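Local structure of chromatin structure-remodeling complex subunit RSC2 (Saccharomyces cerevisiae, 4BB7) at residues Ile49-Lys54 and Trp61-Trp66. The protein is a subunit of the RSC chromatin-remodeling complex, which positions nucleosomes and transfers histone octamers to naked DNA using ATP, and contributes a histone H3-binding BAH domain. Sequence-based numbering, arbitrary orientation.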
loop_
_atom_site.group_PDB
_atom_site.type_symbol
_atom_site.label_atom_id
_atom_site.label_comp_id
_atom_site.label_asym_id
_atom_site.label_seq_id
_atom_site.Cartn_x
_atom_site.Cartn_y
_atom_site.Cartn_z
ATOM N N ILE A 49 -1.485 -11.372 -10.541
ATOM C CA ILE A 49 -0.960 -11.377 -9.178
ATOM C C ILE A 49 0.572 -11.321 -9.104
ATOM O O ILE A 49 1.260 -12.249 -9.524
ATOM C CB ILE A 49 -1.463 -12.598 -8.400
ATOM C CG1 ILE A 49 -2.993 -12.602 -8.376
ATOM C CG2 ILE A 49 -0.899 -12.596 -6.988
ATOM C CD1 ILE A 49 -3.598 -13.896 -7.879
ATOM N N PHE A 50 1.099 -10.230 -8.559
ATOM C CA PHE A 50 2.545 -10.072 -8.418
ATOM C C PHE A 50 3.073 -10.539 -7.061
ATOM O O PHE A 50 4.228 -10.953 -6.954
ATOM C CB PHE A 50 2.962 -8.621 -8.664
ATOM C CG PHE A 50 3.257 -8.309 -10.101
ATOM C CD1 PHE A 50 2.240 -8.291 -11.047
ATOM C CD2 PHE A 50 4.551 -8.018 -10.507
ATOM C CE1 PHE A 50 2.513 -7.996 -12.375
ATOM C CE2 PHE A 50 4.830 -7.724 -11.829
ATOM C CZ PHE A 50 3.809 -7.713 -12.765
ATOM N N ARG A 51 2.243 -10.458 -6.025
ATOM C CA ARG A 51 2.647 -10.952 -4.711
ATOM C C ARG A 51 1.468 -11.094 -3.750
ATOM O O ARG A 51 0.432 -10.455 -3.922
ATOM C CB ARG A 51 3.741 -10.066 -4.099
ATOM C CG ARG A 51 3.224 -8.841 -3.378
ATOM C CD ARG A 51 4.357 -8.048 -2.743
ATOM N NE ARG A 51 3.854 -6.961 -1.906
ATOM C CZ ARG A 51 3.613 -5.728 -2.343
ATOM N NH1 ARG A 51 3.831 -5.422 -3.618
ATOM N NH2 ARG A 51 3.151 -4.803 -1.507
ATOM N N LEU A 52 1.645 -11.946 -2.744
ATOM C CA LEU A 52 0.616 -12.215 -1.748
ATOM C C LEU A 52 1.237 -12.187 -0.357
ATOM O O LEU A 52 2.414 -12.506 -0.191
ATOM C CB LEU A 52 -0.006 -13.592 -1.989
ATOM C CG LEU A 52 -0.617 -13.905 -3.356
ATOM C CD1 LEU A 52 -0.537 -15.401 -3.645
ATOM C CD2 LEU A 52 -2.055 -13.411 -3.447
ATOM N N TRP A 53 0.446 -11.815 0.646
ATOM C CA TRP A 53 0.938 -11.774 2.016
ATOM C C TRP A 53 -0.195 -11.615 3.019
ATOM O O TRP A 53 -1.312 -11.255 2.658
ATOM C CB TRP A 53 1.936 -10.632 2.190
ATOM C CG TRP A 53 1.297 -9.280 2.200
ATOM C CD1 TRP A 53 0.884 -8.575 3.294
ATOM C CD2 TRP A 53 0.994 -8.465 1.060
ATOM N NE1 TRP A 53 0.344 -7.371 2.907
ATOM C CE2 TRP A 53 0.399 -7.279 1.541
ATOM C CE3 TRP A 53 1.168 -8.621 -0.317
ATOM C CZ2 TRP A 53 -0.020 -6.256 0.693
ATOM C CZ3 TRP A 53 0.751 -7.606 -1.157
ATOM C CH2 TRP A 53 0.163 -6.438 -0.650
ATOM N N LYS A 54 0.108 -11.883 4.283
ATOM C CA LYS A 54 -0.870 -11.758 5.355
ATOM C C LYS A 54 -0.476 -10.633 6.305
ATOM O O LYS A 54 0.689 -10.498 6.676
ATOM C CB LYS A 54 -0.990 -13.076 6.122
ATOM C CG LYS A 54 -1.971 -13.037 7.279
ATOM C CD LYS A 54 -1.972 -14.353 8.041
ATOM C CE LYS A 54 -0.596 -14.660 8.615
ATOM N NZ LYS A 54 -0.570 -15.956 9.352
ATOM N N TRP A 61 -3.717 -10.435 1.622
ATOM C CA TRP A 61 -3.645 -9.404 0.598
ATOM C C TRP A 61 -2.886 -9.869 -0.642
ATOM O O TRP A 61 -2.213 -10.901 -0.633
ATOM C CB TRP A 61 -2.956 -8.160 1.159
ATOM C CG TRP A 61 -3.800 -7.339 2.078
ATOM C CD1 TRP A 61 -4.112 -7.619 3.377
ATOM C CD2 TRP A 61 -4.422 -6.083 1.777
ATOM N NE1 TRP A 61 -4.897 -6.620 3.902
ATOM C CE2 TRP A 61 -5.100 -5.663 2.941
ATOM C CE3 TRP A 61 -4.470 -5.274 0.637
ATOM C CZ2 TRP A 61 -5.822 -4.471 2.996
ATOM C CZ3 TRP A 61 -5.189 -4.095 0.691
ATOM C CH2 TRP A 61 -5.857 -3.704 1.864
ATOM N N LEU A 62 -2.995 -9.084 -1.705
ATOM C CA LEU A 62 -2.275 -9.352 -2.939
ATOM C C LEU A 62 -1.943 -8.046 -3.646
ATOM O O LEU A 62 -2.583 -7.018 -3.414
ATOM C CB LEU A 62 -3.098 -10.262 -3.853
ATOM C CG LEU A 62 -4.485 -9.783 -4.290
ATOM C CD1 LEU A 62 -4.377 -8.776 -5.432
ATOM C CD2 LEU A 62 -5.345 -10.967 -4.707
ATOM N N ASN A 63 -0.934 -8.089 -4.505
ATOM C CA ASN A 63 -0.607 -6.947 -5.338
ATOM C C ASN A 63 -0.732 -7.298 -6.816
ATOM O O ASN A 63 0.028 -8.116 -7.344
ATOM C CB ASN A 63 0.796 -6.434 -5.022
ATOM C CG ASN A 63 1.165 -5.221 -5.845
ATOM O OD1 ASN A 63 1.610 -5.347 -6.985
ATOM N ND2 ASN A 63 0.976 -4.035 -5.276
ATOM N N ALA A 64 -1.702 -6.680 -7.482
ATOM C CA ALA A 64 -1.953 -6.962 -8.890
ATOM C C ALA A 64 -1.627 -5.772 -9.793
ATOM O O ALA A 64 -1.819 -4.617 -9.411
ATOM C CB ALA A 64 -3.397 -7.397 -9.087
ATOM N N CYS A 65 -1.118 -6.066 -10.988
ATOM C CA CYS A 65 -0.915 -5.046 -12.008
ATOM C C CYS A 65 -2.172 -4.931 -12.864
ATOM O O CYS A 65 -2.556 -5.881 -13.548
ATOM C CB CYS A 65 0.288 -5.382 -12.888
ATOM S SG CYS A 65 0.678 -4.112 -14.133
ATOM N N TRP A 66 -2.808 -3.765 -12.820
ATOM C CA TRP A 66 -4.062 -3.550 -13.531
ATOM C C TRP A 66 -3.888 -3.515 -15.041
ATOM O O TRP A 66 -2.861 -3.069 -15.551
ATOM C CB TRP A 66 -4.734 -2.256 -13.062
ATOM C CG TRP A 66 -5.361 -2.353 -11.704
ATOM C CD1 TRP A 66 -5.468 -3.470 -10.928
ATOM C CD2 TRP A 66 -5.967 -1.289 -10.961
ATOM N NE1 TRP A 66 -6.104 -3.168 -9.747
ATOM C CE2 TRP A 66 -6.422 -1.836 -9.744
ATOM C CE3 TRP A 66 -6.171 0.073 -11.209
ATOM C CZ2 TRP A 66 -7.068 -1.070 -8.775
ATOM C CZ3 TRP A 66 -6.816 0.831 -10.246
ATOM C CH2 TRP A 66 -7.257 0.257 -9.044
#
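Ile49-Lys54 and Trp61-Trp66 run antiparallel at 168° as the two arms of a beta hairpin, and a classic beta bulge interrupts their pairing where Phe50 and Arg51 both face Asn63. At the bulge, Phe50 N donates to Asn63 O at 2.7 Å, while Arg51 N reaches that same carbonyl only weakly; Asn63 N returns a bond to Arg51 O. Nearer the turn, Trp53 and Trp61 form a hydrogen-bonded pair, with Trp61 N giving Trp53 O a nearly straight bond of 2.7 Å.

The Trp53 indole folds back over the neighbouring strand because its CG sits between the backbone N and the carbonyl carbon (chi1 73°). Trp61 CB lies over one face of the Trp53 indole, 3.7 Å from the centroid of its six-membered ring, in a CH-pi contact, and Leu62 N approaches the same face. The Trp61 indole instead swings outward; the two five-membered rings are near parallel but slid apart, so they barely overlap. Beside Trp53, the extended Arg51 chain lays its guanidinium over Asn63 CB, with NH1 3.5 Å from Asn63 CG and the guanidinium and amide planes 19° apart. This is packing of flat groups; the Asn63 amide bonds through ND2 to Asp94 of strand 87-96.

Leu52 CD2 meets Leu62 CB at 3.3 Å on the other face of the sheet, shared with Ile49 and Ala64. At the far end, Phe50 CE1 packs on Cys65 CB at 3.5 Å, and its ring also meets Tyr92 edge-to-face.

Within the BAH domain, Asp94 OD1 accepts the Asn63 bond and forms a long, weak ion pair with Arg51 NH2, probably offsetting part of the arginine's charge. Reciprocal cation-pi contacts join Arg51 to Trp53 of the second subunit and Trp53 to Arg51 of that subunit, so the guanidinium lying over Asn63 also engages an indole across the interface.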